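Local coordinates for protein CocE/NonD family hydrolase (Staphylococcus aureus subsp. aureus COL, PDB 3III) that probably hydrolyses ester or amide bonds as an alpha/beta-hydrolase of the CocE/NonD family, its substrate being unspecified, at residues 19-24 / 41-46; 26-31 / 100-105; 55-60 / 76-81; 72-77 / 120-125. All coordinates share one frame; numbering follows the deposited sequence.

Overall arrangement
All four contacts lie on the same side of the molecule's centre, on or beside the large mixed sheet. Contact 1 is a surface contact within the hairpin of strands 22-30 and 36-47; contact 2 uses the same edge strand but fastens it, in a partly buried contact, to loop 100-105. Contacts 3 and 4 are buried, sit only 6 Å apart between centres, share Tyr76 and Gly77, and both reach the palmitic acid. Their chemistry follows this order: backbone pairing and an extended lysine at the edge, a carboxylate gripping a turn in contact 2, then two buried lysines, Lys78 and Lys122, each held by aspartate. A salt bridge between Asp43 and Lys78 joins contacts 1 and 3.

Contact 1. Residues 19-24 / 41-46; sequences VKAGIN and EKDGTV
Gly22 and Lys42 form a pair in the antiparallel hairpin of strands 22-30 and 36-47, at the outer edge of the large sheet. The pair is hydrogen-bonded in both directions: Gly22 N donates to Lys42 O over 2.8 Å, and Lys42 N returns a bond of 2.8 Å to Gly22 O. Next to it, Ile23 and Glu41 make a non-hydrogen-bonded pair whose side chains run side by side, Ile23 CG1 lying 3.9 Å from Glu41 CG. Lys42 carries much of the remaining contact. With CG anti to the backbone N (chi1 -178°) and the rest of the chain extended, it reaches back along 19-21, its CD 3.9 Å from Val19 CG1, and NZ gives a 3.1 Å hydrogen bond to Val19 O. That donor stands above the carbonyl plane, 43° out of it. Within its own segment Asn24 ties back to the preceding loop, ND2 donating to Lys20 O over 2.8 Å with the acceptor in the amide plane; the same ND2 also bonds to Met40 O. On its other side, strand 36-47 pairs with strand 53-60, where Arg60 forms a salt bridge with Glu41 and Ile58 packs on it.

Contact 2. Residues 26-31 / 100-105; sequences IVVDSV and SSFTPE
Hydrogen bonds from a turn to a carboxylate join Asp29, near the end of edge strand 22-30, to Ser101 in the loop between helices 87-90 and 110-113. Asp29 OD1 takes two bonds, from Ser101 OG at 2.7 Å and from Ser101 N at 3.0 Å, and these donors arrive from opposite faces of the carboxylate plane. Ser101 N is shared with Asp29 OD2 at 3.2 Å, on the syn side, so the backbone N-H is forked across both oxygens. Ser101 belongs to a type I beta turn from Ser100 to Thr103, combined with an ST turn in which Ser100 OG accepts from Phe102 N over 3.3 Å; Asp109 also bonds to that hydroxyl. Toward Ile26 the contact becomes apolar. Ile26 CD1 sits over one face of the Phe102 ring, 4.0 Å from its centroid and 18° off the normal, a CH-pi contact. Val28 CG1 packs 3.6 Å from Ser100 CB. Phe59 of strand 53-60 touches both Ile26 and Phe102.

Contact 3. Residues 55-60 / 76-81; sequences YINIFR and YGKDNK. With PLM (palmitic acid), chain G.
The amide of Asn57 and the carboxylate of Asp79 meet with their planes 43° apart. Asn57 ND2 donates to Asp79 OD1 over 2.8 Å; the acceptor lies in the amide plane, whereas the donor stands above the carboxylate plane, 38° out of it. A water at the edge of the Phe59 ring, in its plane, accepts from Asn57 ND2 at 2.9 Å and donates to Lys78 O at 2.6 Å. At the edge of the Tyr76 ring lies palmitic acid O1, which takes a 2.7 Å hydrogen bond from Tyr76 OH; Tyr170 meets the Tyr76 ring edge-to-face.

The Lys78 methylenes pass across the strand at Tyr55 and Ile56, CD 3.6 Å from Tyr55 O. A bend at the last torsion (chi4 60°) turns NZ back to Asn57 OD1, 2.8 Å away. The same NZ forms a salt bridge of 2.6 Å with Asp79 OD2, on its syn lone pair, and another with Asp43 of strand 36-47.

Asn57 thus fixes both charged groups, its oxygen on the ammonium and its nitrogen on the carboxylate, and two aspartates probably balance the buried lysine. The loop carries Tyr76, whose OH bonds to the fatty acid; that ligand also bonds to Ser169, in a Gly-x-Ser sequence that fits a nucleophile elbow, which is consistent with the oxyanion-hole tyrosine of cocaine esterase.

Contact 4. Residues 72-77 / 120-125; sequences SADTYG and VVKVAL. With PLM (palmitic acid), chain G.
Backbone bonds pair Ser72, Ala73 and Asp74 with Lys122, Val123 and Ala124 as parallel neighbours, the axes of strands 72-74 and 120-124 only 13° apart. Ser72 N donates to Val121 O (3.2 Å), Val123 N to Ser72 O (2.9 Å), and Leu125 N to Asp74 O (3.0 Å); the bond from Asp74 N to Val123 O is weak. This is the central alpha/beta-hydrolase sheet, in which strand 119-124 lies between 53-60 and 67-74, out of chain order.

Apolar contacts occupy the face of Ala73 and Val123. Ala73 CB lies 3.5 Å from Val123 CB and 3.6 Å from Leu125 CD1, on the side packed against helix 140-154.

The polar contacts gather on the other face, beside helix 170-179. Lys122, bent at its second and third torsions (chi2 76°), crosses the Asp74 side chain at about a right angle. Its NZ makes a 2.6 Å salt bridge with Asp74 OD2, nearly in line with the C-O bond, and a 2.8 Å hydrogen bond to Ser72 OG; Ser107 gives it a further partner. A water links Ser72 OG to Val121 O.

The other oxygen of Asp74 closes an Asx turn, OD1 accepting from Tyr76 N over 2.9 Å on its anti lone pair. The buried carboxylate is therefore divided between two tasks: OD2 probably neutralises Lys122, and OD1 shapes the backbone that leads into Tyr76 beside the bound fatty acid.

Contact 1. Residues 19-24 / 41-46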
loop_
_atom_site.group_PDB
_atom_site.type_symbol
_atom_site.label_atom_id
_atom_site.label_comp_id
_atom_site.label_asym_id
_atom_site.label_seq_id
_atom_site.Cartn_x
_atom_site.Cartn_y
_atom_site.Cartn_z
ATOM N N VAL A 19 -31.826 -3.184 -9.112
ATOM C CA VAL A 19 -31.451 -4.235 -10.046
ATOM C C VAL A 19 -31.653 -5.629 -9.396
ATOM O O VAL A 19 -31.327 -5.856 -8.233
ATOM C CB VAL A 19 -30.007 -4.024 -10.500
ATOM C CG1 VAL A 19 -29.573 -5.092 -11.453
ATOM C CG2 VAL A 19 -29.873 -2.647 -11.181
ATOM N N LYS A 20 -32.171 -6.570 -10.161
ATOM C CA LYS A 20 -32.444 -7.901 -9.629
ATOM C C LYS A 20 -31.518 -8.910 -10.289
ATOM O O LYS A 20 -30.847 -8.587 -11.258
ATOM C CB LYS A 20 -33.929 -8.228 -9.824
ATOM C CG LYS A 20 -34.899 -7.334 -8.944
ATOM C CD LYS A 20 -34.703 -7.558 -7.402
ATOM C CE LYS A 20 -35.282 -6.404 -6.504
ATOM N NZ LYS A 20 -35.322 -6.694 -4.990
ATOM N N ALA A 21 -31.481 -10.128 -9.752
ATOM C CA ALA A 21 -30.606 -11.188 -10.263
ATOM C C ALA A 21 -30.913 -11.447 -11.715
ATOM O O ALA A 21 -32.038 -11.299 -12.141
ATOM C CB ALA A 21 -30.747 -12.442 -9.468
ATOM N N GLY A 22 -29.887 -11.815 -12.475
ATOM C CA GLY A 22 -30.066 -12.146 -13.881
ATOM C C GLY A 22 -29.526 -11.075 -14.798
ATOM O O GLY A 22 -28.740 -10.202 -14.397
ATOM N N ILE A 23 -29.932 -11.172 -16.063
ATOM C CA ILE A 23 -29.460 -10.256 -17.101
ATOM C C ILE A 23 -30.327 -9.019 -17.108
ATOM O O ILE A 23 -31.523 -9.124 -17.224
ATOM C CB ILE A 23 -29.542 -10.896 -18.475
ATOM C CG1 ILE A 23 -28.627 -12.135 -18.555
ATOM C CG2 ILE A 23 -29.173 -9.871 -19.533
ATOM C CD1 ILE A 23 -29.037 -13.135 -19.725
ATOM N N ASN A 24 -29.717 -7.856 -16.973
ATOM C CA ASN A 24 -30.409 -6.586 -16.910
ATOM C C ASN A 24 -29.848 -5.636 -17.968
ATOM O O ASN A 24 -28.631 -5.620 -18.214
ATOM C CB ASN A 24 -30.180 -5.936 -15.539
ATOM C CG ASN A 24 -30.714 -6.777 -14.412
ATOM O OD1 ASN A 24 -31.916 -6.774 -14.196
ATOM N ND2 ASN A 24 -29.834 -7.477 -13.671
ATOM N N GLU A 41 -25.280 -8.366 -15.719
ATOM C CA GLU A 41 -25.723 -9.665 -15.229
ATOM C C GLU A 41 -25.387 -9.672 -13.768
ATOM O O GLU A 41 -24.226 -9.495 -13.376
ATOM C CB GLU A 41 -25.008 -10.832 -15.953
ATOM C CG GLU A 41 -25.136 -10.768 -17.441
ATOM C CD GLU A 41 -24.662 -12.043 -18.193
ATOM O OE1 GLU A 41 -24.592 -13.146 -17.587
ATOM O OE2 GLU A 41 -24.402 -11.901 -19.408
ATOM N N LYS A 42 -26.416 -9.759 -12.944
ATOM C CA LYS A 42 -26.237 -9.709 -11.524
ATOM C C LYS A 42 -26.395 -11.096 -10.899
ATOM O O LYS A 42 -27.355 -11.847 -11.212
ATOM C CB LYS A 42 -27.242 -8.741 -10.919
ATOM C CG LYS A 42 -27.105 -8.577 -9.440
ATOM C CD LYS A 42 -28.043 -7.536 -8.885
ATOM C CE LYS A 42 -27.901 -7.545 -7.371
ATOM N NZ LYS A 42 -28.696 -6.484 -6.769
ATOM N N ASP A 43 -25.492 -11.398 -9.974
ATOM C CA ASP A 43 -25.516 -12.666 -9.244
ATOM C C ASP A 43 -25.267 -13.912 -10.062
ATOM O O ASP A 43 -25.735 -14.962 -9.667
ATOM C CB ASP A 43 -26.823 -12.884 -8.471
ATOM C CG ASP A 43 -26.940 -11.994 -7.250
ATOM O OD1 ASP A 43 -25.900 -11.510 -6.713
ATOM O OD2 ASP A 43 -28.093 -11.811 -6.789
ATOM N N GLY A 44 -24.515 -13.826 -11.142
ATOM C CA GLY A 44 -23.939 -15.030 -11.747
ATOM C C GLY A 44 -23.019 -15.758 -10.782
ATOM O O GLY A 44 -22.534 -15.160 -9.828
ATOM N N THR A 45 -22.832 -17.062 -10.991
ATOM C CA THR A 45 -21.975 -17.855 -10.105
ATOM C C THR A 45 -20.890 -18.530 -10.896
ATOM O O THR A 45 -21.067 -18.810 -12.055
ATOM C CB THR A 45 -22.751 -18.940 -9.338
ATOM O OG1 THR A 45 -23.349 -19.826 -10.282
ATOM C CG2 THR A 45 -23.814 -18.330 -8.473
ATOM N N VAL A 46 -19.737 -18.738 -10.277
ATOM C CA VAL A 46 -18.683 -19.575 -10.832
ATOM C C VAL A 46 -18.390 -20.667 -9.810
ATOM O O VAL A 46 -18.263 -20.410 -8.588
ATOM C CB VAL A 46 -17.390 -18.773 -11.100
ATOM C CG1 VAL A 46 -16.285 -19.684 -11.653
ATOM C CG2 VAL A 46 -17.636 -17.650 -12.023
#

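Contact 2. Residues 26-31 / 100-105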
loop_
_atom_site.group_PDB
_atom_site.type_symbol
_atom_site.label_atom_id
_atom_site.label_comp_id
_atom_site.label_asym_id
_atom_site.label_seq_id
_atom_site.Cartn_x
_atom_site.Cartn_y
_atom_site.Cartn_z
ATOM N N ILE A 26 -29.243 -1.884 -18.239
ATOM C CA ILE A 26 -29.177 -0.786 -17.314
ATOM C C ILE A 26 -28.588 0.443 -18.001
ATOM O O ILE A 26 -28.050 0.344 -19.105
ATOM C CB ILE A 26 -28.346 -1.172 -16.070
ATOM C CG1 ILE A 26 -26.879 -1.288 -16.431
ATOM C CG2 ILE A 26 -28.886 -2.498 -15.487
ATOM C CD1 ILE A 26 -25.903 -1.196 -15.236
ATOM N N VAL A 27 -28.729 1.582 -17.335
ATOM C CA VAL A 27 -28.129 2.849 -17.755
ATOM C C VAL A 27 -27.273 3.336 -16.563
ATOM O O VAL A 27 -27.805 3.540 -15.464
ATOM C CB VAL A 27 -29.221 3.886 -18.132
ATOM C CG1 VAL A 27 -28.655 5.248 -18.469
ATOM C CG2 VAL A 27 -30.116 3.369 -19.301
ATOM N N VAL A 28 -25.997 3.592 -16.819
ATOM C CA VAL A 28 -24.986 3.906 -15.787
ATOM C C VAL A 28 -24.742 5.405 -15.825
ATOM O O VAL A 28 -24.669 5.986 -16.895
ATOM C CB VAL A 28 -23.638 3.098 -16.023
ATOM C CG1 VAL A 28 -22.460 3.595 -15.068
ATOM C CG2 VAL A 28 -23.875 1.611 -15.856
ATOM N N ASP A 29 -24.601 6.001 -14.644
ATOM C CA ASP A 29 -24.237 7.409 -14.505
ATOM C C ASP A 29 -22.714 7.521 -14.641
ATOM O O ASP A 29 -21.997 7.631 -13.667
ATOM C CB ASP A 29 -24.711 7.980 -13.169
ATOM C CG ASP A 29 -24.342 7.074 -11.951
ATOM O OD1 ASP A 29 -24.288 5.833 -12.010
ATOM O OD2 ASP A 29 -24.055 7.615 -10.933
ATOM N N SER A 30 -22.208 7.433 -15.867
ATOM C CA SER A 30 -20.770 7.489 -16.072
ATOM C C SER A 30 -20.246 8.900 -15.743
ATOM O O SER A 30 -20.849 9.884 -16.113
ATOM C CB SER A 30 -20.388 7.136 -17.520
ATOM O OG SER A 30 -19.007 7.409 -17.728
ATOM N N VAL A 31 -19.126 8.955 -15.047
ATOM C CA VAL A 31 -18.418 10.192 -14.680
ATOM C C VAL A 31 -17.846 10.908 -15.930
ATOM O O VAL A 31 -17.764 12.132 -15.970
ATOM C CB VAL A 31 -17.284 9.776 -13.633
ATOM C CG1 VAL A 31 -16.132 10.749 -13.558
ATOM C CG2 VAL A 31 -17.952 9.579 -12.293
ATOM N N SER A 100 -19.205 6.282 -10.898
ATOM C CA SER A 100 -20.598 5.945 -11.051
ATOM C C SER A 100 -21.137 5.222 -9.797
ATOM O O SER A 100 -20.411 4.690 -8.967
ATOM C CB SER A 100 -20.842 5.046 -12.227
ATOM O OG SER A 100 -20.334 3.761 -11.981
ATOM N N SER A 101 -22.447 5.134 -9.729
ATOM C CA SER A 101 -23.090 4.440 -8.615
ATOM C C SER A 101 -22.925 2.902 -8.683
ATOM O O SER A 101 -23.393 2.157 -7.782
ATOM C CB SER A 101 -24.541 4.911 -8.541
ATOM O OG SER A 101 -25.214 4.598 -9.757
ATOM N N PHE A 102 -22.283 2.400 -9.742
ATOM C CA PHE A 102 -22.105 0.944 -9.937
ATOM C C PHE A 102 -20.631 0.528 -9.676
ATOM O O PHE A 102 -20.121 -0.437 -10.262
ATOM C CB PHE A 102 -22.555 0.558 -11.340
ATOM C CG PHE A 102 -24.068 0.602 -11.536
ATOM C CD1 PHE A 102 -24.827 -0.518 -11.319
ATOM C CD2 PHE A 102 -24.701 1.773 -11.893
ATOM C CE1 PHE A 102 -26.197 -0.490 -11.479
ATOM C CE2 PHE A 102 -26.074 1.815 -12.053
ATOM C CZ PHE A 102 -26.825 0.702 -11.838
ATOM N N THR A 103 -19.959 1.286 -8.819
ATOM C CA THR A 103 -18.560 1.107 -8.493
ATOM C C THR A 103 -18.378 0.960 -6.961
ATOM O O THR A 103 -18.297 1.949 -6.253
ATOM C CB THR A 103 -17.727 2.316 -8.924
ATOM O OG1 THR A 103 -18.023 2.673 -10.279
ATOM C CG2 THR A 103 -16.242 2.020 -8.780
ATOM N N PRO A 104 -18.320 -0.291 -6.460
ATOM C CA PRO A 104 -17.899 -0.511 -5.100
ATOM C C PRO A 104 -16.517 0.097 -4.920
ATOM O O PRO A 104 -15.699 0.103 -5.834
ATOM C CB PRO A 104 -17.867 -2.045 -4.956
ATOM C CG PRO A 104 -18.836 -2.545 -6.086
ATOM C CD PRO A 104 -18.586 -1.550 -7.193
ATOM N N GLU A 105 -16.261 0.585 -3.720
ATOM C CA GLU A 105 -15.053 1.363 -3.460
ATOM C C GLU A 105 -13.801 0.672 -3.939
ATOM O O GLU A 105 -13.569 -0.475 -3.641
ATOM C CB GLU A 105 -14.948 1.649 -1.961
ATOM C CG GLU A 105 -15.902 2.807 -1.505
ATOM C CD GLU A 105 -17.375 2.423 -1.128
ATOM O OE1 GLU A 105 -17.895 1.305 -1.458
ATOM O OE2 GLU A 105 -18.002 3.304 -0.473
#

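Contact 3. Residues 55-60 / 76-81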
loop_
_atom_site.group_PDB
_atom_site.type_symbol
_atom_site.label_atom_id
_atom_site.label_comp_id
_atom_site.label_asym_id
_atom_site.label_seq_id
_atom_site.Cartn_x
_atom_site.Cartn_y
_atom_site.Cartn_z
ATOM N N TYR A 55 -19.965 -15.682 -6.209
ATOM C CA TYR A 55 -20.932 -14.790 -6.825
ATOM C C TYR A 55 -20.288 -13.598 -7.475
ATOM O O TYR A 55 -19.379 -12.988 -6.927
ATOM C CB TYR A 55 -22.022 -14.365 -5.827
ATOM C CG TYR A 55 -22.838 -15.573 -5.402
ATOM C CD1 TYR A 55 -24.078 -15.841 -5.973
ATOM C CD2 TYR A 55 -22.344 -16.450 -4.448
ATOM C CE1 TYR A 55 -24.798 -16.992 -5.609
ATOM C CE2 TYR A 55 -23.024 -17.577 -4.107
ATOM C CZ TYR A 55 -24.249 -17.842 -4.681
ATOM O OH TYR A 55 -24.935 -18.936 -4.273
ATOM N N ILE A 56 -20.776 -13.256 -8.654
ATOM C CA ILE A 56 -20.190 -12.130 -9.451
ATOM C C ILE A 56 -21.258 -11.258 -10.091
ATOM O O ILE A 56 -22.431 -11.648 -10.210
ATOM C CB ILE A 56 -19.272 -12.660 -10.619
ATOM C CG1 ILE A 56 -20.091 -13.431 -11.663
ATOM C CG2 ILE A 56 -18.246 -13.628 -10.069
ATOM C CD1 ILE A 56 -19.242 -13.992 -12.911
ATOM N N ASN A 57 -20.828 -10.081 -10.541
ATOM C CA ASN A 57 -21.568 -9.283 -11.499
ATOM C C ASN A 57 -20.729 -9.116 -12.752
ATOM O O ASN A 57 -19.512 -8.985 -12.678
ATOM C CB ASN A 57 -21.828 -7.888 -10.940
ATOM C CG ASN A 57 -22.655 -7.907 -9.674
ATOM O OD1 ASN A 57 -23.557 -8.733 -9.515
ATOM N ND2 ASN A 57 -22.412 -6.936 -8.810
ATOM N N ILE A 58 -21.392 -9.073 -13.895
ATOM C CA ILE A 58 -20.748 -8.837 -15.169
ATOM C C ILE A 58 -21.380 -7.614 -15.849
ATOM O O ILE A 58 -22.572 -7.594 -16.109
ATOM C CB ILE A 58 -20.964 -10.022 -16.144
ATOM C CG1 ILE A 58 -20.466 -11.364 -15.574
ATOM C CG2 ILE A 58 -20.318 -9.727 -17.532
ATOM C CD1 ILE A 58 -21.018 -12.640 -16.350
ATOM N N PHE A 59 -20.575 -6.599 -16.145
ATOM C CA PHE A 59 -21.038 -5.451 -16.909
ATOM C C PHE A 59 -20.412 -5.552 -18.279
ATOM O O PHE A 59 -19.166 -5.683 -18.387
ATOM C CB PHE A 59 -20.518 -4.179 -16.257
ATOM C CG PHE A 59 -21.089 -3.906 -14.871
ATOM C CD1 PHE A 59 -22.185 -3.112 -14.729
ATOM C CD2 PHE A 59 -20.512 -4.482 -13.728
ATOM C CE1 PHE A 59 -22.712 -2.862 -13.453
ATOM C CE2 PHE A 59 -20.994 -4.242 -12.469
ATOM C CZ PHE A 59 -22.095 -3.425 -12.318
ATOM N N ARG A 60 -21.245 -5.498 -19.306
ATOM C CA ARG A 60 -20.776 -5.660 -20.661
ATOM C C ARG A 60 -21.561 -4.862 -21.676
ATOM O O ARG A 60 -22.702 -4.497 -21.431
ATOM C CB ARG A 60 -20.726 -7.137 -21.022
ATOM C CG ARG A 60 -22.019 -7.889 -20.848
ATOM C CD ARG A 60 -21.836 -9.392 -21.131
ATOM N NE ARG A 60 -23.143 -10.067 -21.152
ATOM C CZ ARG A 60 -23.959 -10.082 -22.203
ATOM N NH1 ARG A 60 -23.637 -9.493 -23.335
ATOM N NH2 ARG A 60 -25.139 -10.673 -22.111
ATOM N N TYR A 76 -15.326 -7.506 0.293
ATOM C CA TYR A 76 -16.030 -6.353 0.864
ATOM C C TYR A 76 -17.495 -6.198 0.439
ATOM O O TYR A 76 -18.208 -5.419 1.043
ATOM C CB TYR A 76 -15.279 -5.075 0.502
ATOM C CG TYR A 76 -13.902 -4.930 1.070
ATOM C CD1 TYR A 76 -13.477 -5.639 2.186
ATOM C CD2 TYR A 76 -13.048 -3.960 0.571
ATOM C CE1 TYR A 76 -12.191 -5.402 2.724
ATOM C CE2 TYR A 76 -11.787 -3.716 1.142
ATOM C CZ TYR A 76 -11.375 -4.422 2.198
ATOM O OH TYR A 76 -10.107 -4.155 2.744
ATOM N N GLY A 77 -17.957 -6.956 -0.563
ATOM C CA GLY A 77 -19.301 -6.800 -1.075
ATOM C C GLY A 77 -19.249 -6.336 -2.521
ATOM O O GLY A 77 -18.791 -5.237 -2.796
ATOM N N LYS A 78 -19.719 -7.185 -3.444
ATOM C CA LYS A 78 -19.741 -6.868 -4.880
ATOM C C LYS A 78 -20.864 -5.874 -5.268
ATOM O O LYS A 78 -20.797 -5.290 -6.385
ATOM C CB LYS A 78 -19.866 -8.131 -5.712
ATOM C CG LYS A 78 -21.250 -8.817 -5.639
ATOM C CD LYS A 78 -21.363 -9.959 -6.656
ATOM C CE LYS A 78 -22.697 -10.657 -6.638
ATOM N NZ LYS A 78 -23.844 -9.736 -6.956
ATOM N N ASP A 79 -21.873 -5.711 -4.421
ATOM C CA ASP A 79 -22.971 -4.819 -4.719
ATOM C C ASP A 79 -22.981 -3.571 -3.864
ATOM O O ASP A 79 -23.986 -2.885 -3.775
ATOM C CB ASP A 79 -24.275 -5.591 -4.572
ATOM C CG ASP A 79 -24.358 -6.681 -5.569
ATOM O OD1 ASP A 79 -24.262 -6.346 -6.744
ATOM O OD2 ASP A 79 -24.460 -7.857 -5.196
ATOM N N ASN A 80 -21.868 -3.264 -3.233
ATOM C CA ASN A 80 -21.791 -2.028 -2.459
ATOM C C ASN A 80 -22.040 -0.784 -3.316
ATOM O O ASN A 80 -21.379 -0.560 -4.350
ATOM C CB ASN A 80 -20.449 -1.922 -1.720
ATOM C CG ASN A 80 -20.245 -3.040 -0.677
ATOM O OD1 ASN A 80 -21.123 -3.916 -0.423
ATOM N ND2 ASN A 80 -19.084 -3.004 -0.056
ATOM N N LYS A 81 -23.054 -0.019 -2.918
ATOM C CA LYS A 81 -23.234 1.318 -3.439
ATOM C C LYS A 81 -22.163 2.219 -2.757
ATOM O O LYS A 81 -22.082 2.270 -1.517
ATOM C CB LYS A 81 -24.683 1.835 -3.206
ATOM C CG LYS A 81 -25.027 3.061 -4.042
ATOM C CD LYS A 81 -26.491 3.454 -3.888
ATOM C CE LYS A 81 -26.762 4.839 -4.479
ATOM N NZ LYS A 81 -25.953 5.891 -3.772
HETATM C C1 PLM G . -9.284 -0.780 2.683
HETATM O O1 PLM G . -9.004 -1.790 2.040
HETATM O O2 PLM G . -8.560 0.221 2.533
HETATM C C2 PLM G . -10.441 -0.814 3.629
HETATM C C3 PLM G . -10.806 0.563 4.156
HETATM C C4 PLM G . -12.075 0.625 5.005
HETATM C C5 PLM G . -12.587 2.072 5.271
HETATM C C6 PLM G . -13.438 2.283 6.553
HETATM C C7 PLM G . -14.805 3.006 6.474
HETATM C C8 PLM G . -14.852 4.514 6.840
HETATM O O HOH W 1 -20.820 -4.543 -8.889
#

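Contact 4. Residues 72-77 / 120-125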
loop_
_atom_site.group_PDB
_atom_site.type_symbol
_atom_site.label_atom_id
_atom_site.label_comp_id
_atom_site.label_asym_id
_atom_site.label_seq_id
_atom_site.Cartn_x
_atom_site.Cartn_y
_atom_site.Cartn_z
ATOM N N SER A 72 -11.926 -7.350 -10.938
ATOM C CA SER A 72 -11.435 -7.149 -9.591
ATOM C C SER A 72 -12.139 -8.108 -8.649
ATOM O O SER A 72 -13.306 -8.583 -8.895
ATOM C CB SER A 72 -11.603 -5.697 -9.116
ATOM O OG SER A 72 -12.962 -5.425 -8.810
ATOM N N ALA A 73 -11.470 -8.394 -7.527
ATOM C CA ALA A 73 -12.026 -9.330 -6.530
ATOM C C ALA A 73 -11.638 -8.968 -5.090
ATOM O O ALA A 73 -10.495 -8.643 -4.787
ATOM C CB ALA A 73 -11.621 -10.737 -6.847
ATOM N N ASP A 74 -12.618 -9.086 -4.186
ATOM C CA ASP A 74 -12.443 -8.816 -2.792
ATOM C C ASP A 74 -13.562 -9.499 -1.999
ATOM O O ASP A 74 -14.393 -10.212 -2.541
ATOM C CB ASP A 74 -12.461 -7.291 -2.560
ATOM C CG ASP A 74 -13.699 -6.672 -3.067
ATOM O OD1 ASP A 74 -14.749 -6.883 -2.441
ATOM O OD2 ASP A 74 -13.637 -6.066 -4.152
ATOM N N THR A 75 -13.509 -9.325 -0.698
ATOM C CA THR A 75 -14.532 -9.809 0.204
ATOM C C THR A 75 -15.331 -8.696 0.885
ATOM O O THR A 75 -15.960 -8.905 1.908
ATOM C CB THR A 75 -13.929 -10.741 1.241
ATOM O OG1 THR A 75 -12.918 -10.067 1.971
ATOM C CG2 THR A 75 -13.365 -12.026 0.604
ATOM N N TYR A 76 -15.326 -7.506 0.293
ATOM C CA TYR A 76 -16.030 -6.353 0.864
ATOM C C TYR A 76 -17.495 -6.198 0.439
ATOM O O TYR A 76 -18.208 -5.419 1.043
ATOM C CB TYR A 76 -15.279 -5.075 0.502
ATOM C CG TYR A 76 -13.902 -4.930 1.070
ATOM C CD1 TYR A 76 -13.477 -5.639 2.186
ATOM C CD2 TYR A 76 -13.048 -3.960 0.571
ATOM C CE1 TYR A 76 -12.191 -5.402 2.724
ATOM C CE2 TYR A 76 -11.787 -3.716 1.142
ATOM C CZ TYR A 76 -11.375 -4.422 2.198
ATOM O OH TYR A 76 -10.107 -4.155 2.744
ATOM N N GLY A 77 -17.957 -6.956 -0.563
ATOM C CA GLY A 77 -19.301 -6.800 -1.075
ATOM C C GLY A 77 -19.249 -6.336 -2.521
ATOM O O GLY A 77 -18.791 -5.237 -2.796
ATOM N N VAL A 120 -16.437 -5.535 -17.649
ATOM C CA VAL A 120 -16.012 -5.497 -16.255
ATOM C C VAL A 120 -16.670 -6.631 -15.452
ATOM O O VAL A 120 -17.910 -6.769 -15.450
ATOM C CB VAL A 120 -16.240 -4.110 -15.583
ATOM C CG1 VAL A 120 -15.860 -4.162 -14.087
ATOM C CG2 VAL A 120 -15.418 -2.956 -16.306
ATOM N N VAL A 121 -15.844 -7.441 -14.767
ATOM C CA VAL A 121 -16.383 -8.527 -13.914
ATOM C C VAL A 121 -16.018 -8.189 -12.508
ATOM O O VAL A 121 -14.857 -7.864 -12.215
ATOM C CB VAL A 121 -15.824 -9.931 -14.251
ATOM C CG1 VAL A 121 -16.355 -10.965 -13.250
ATOM C CG2 VAL A 121 -16.091 -10.330 -15.736
ATOM N N LYS A 122 -17.014 -8.216 -11.622
ATOM C CA LYS A 122 -16.804 -7.892 -10.193
ATOM C C LYS A 122 -17.030 -9.160 -9.418
ATOM O O LYS A 122 -18.108 -9.741 -9.486
ATOM C CB LYS A 122 -17.782 -6.799 -9.721
ATOM C CG LYS A 122 -17.596 -6.410 -8.272
ATOM C CD LYS A 122 -16.344 -5.494 -8.093
ATOM C CE LYS A 122 -15.746 -5.735 -6.710
ATOM N NZ LYS A 122 -14.482 -5.110 -6.450
ATOM N N VAL A 123 -16.010 -9.594 -8.690
ATOM C CA VAL A 123 -15.982 -10.894 -8.042
ATOM C C VAL A 123 -16.120 -10.723 -6.533
ATOM O O VAL A 123 -15.381 -9.949 -5.911
ATOM C CB VAL A 123 -14.667 -11.665 -8.330
ATOM C CG1 VAL A 123 -14.694 -13.032 -7.626
ATOM C CG2 VAL A 123 -14.485 -11.785 -9.835
ATOM N N ALA A 124 -17.101 -11.443 -5.977
ATOM C CA ALA A 124 -17.181 -11.690 -4.554
ATOM C C ALA A 124 -16.420 -12.975 -4.240
ATOM O O ALA A 124 -16.833 -14.058 -4.627
ATOM C CB ALA A 124 -18.638 -11.784 -4.106
ATOM N N LEU A 125 -15.288 -12.854 -3.530
ATOM C CA LEU A 125 -14.463 -14.018 -3.211
ATOM C C LEU A 125 -15.153 -14.846 -2.134
ATOM O O LEU A 125 -16.163 -14.418 -1.514
ATOM C CB LEU A 125 -13.019 -13.630 -2.832
ATOM C CG LEU A 125 -12.237 -13.053 -4.030
ATOM C CD1 LEU A 125 -10.985 -12.209 -3.583
ATOM C CD2 LEU A 125 -11.865 -14.158 -4.971
HETATM C C1 PLM G . -9.284 -0.780 2.683
HETATM O O1 PLM G . -9.004 -1.790 2.040
HETATM O O2 PLM G . -8.560 0.221 2.533
HETATM C C2 PLM G . -10.441 -0.814 3.629
HETATM C C3 PLM G . -10.806 0.563 4.156
HETATM C C4 PLM G . -12.075 0.625 5.005
HETATM C C5 PLM G . -12.587 2.072 5.271
HETATM C C6 PLM G . -13.438 2.283 6.553
HETATM C C7 PLM G . -14.805 3.006 6.474
HETATM C C8 PLM G . -14.852 4.514 6.840
HETATM O O HOH W 2 -14.408 -5.211 -11.081
HETATM O O HOH W 3 -16.496 -8.044 -4.197
#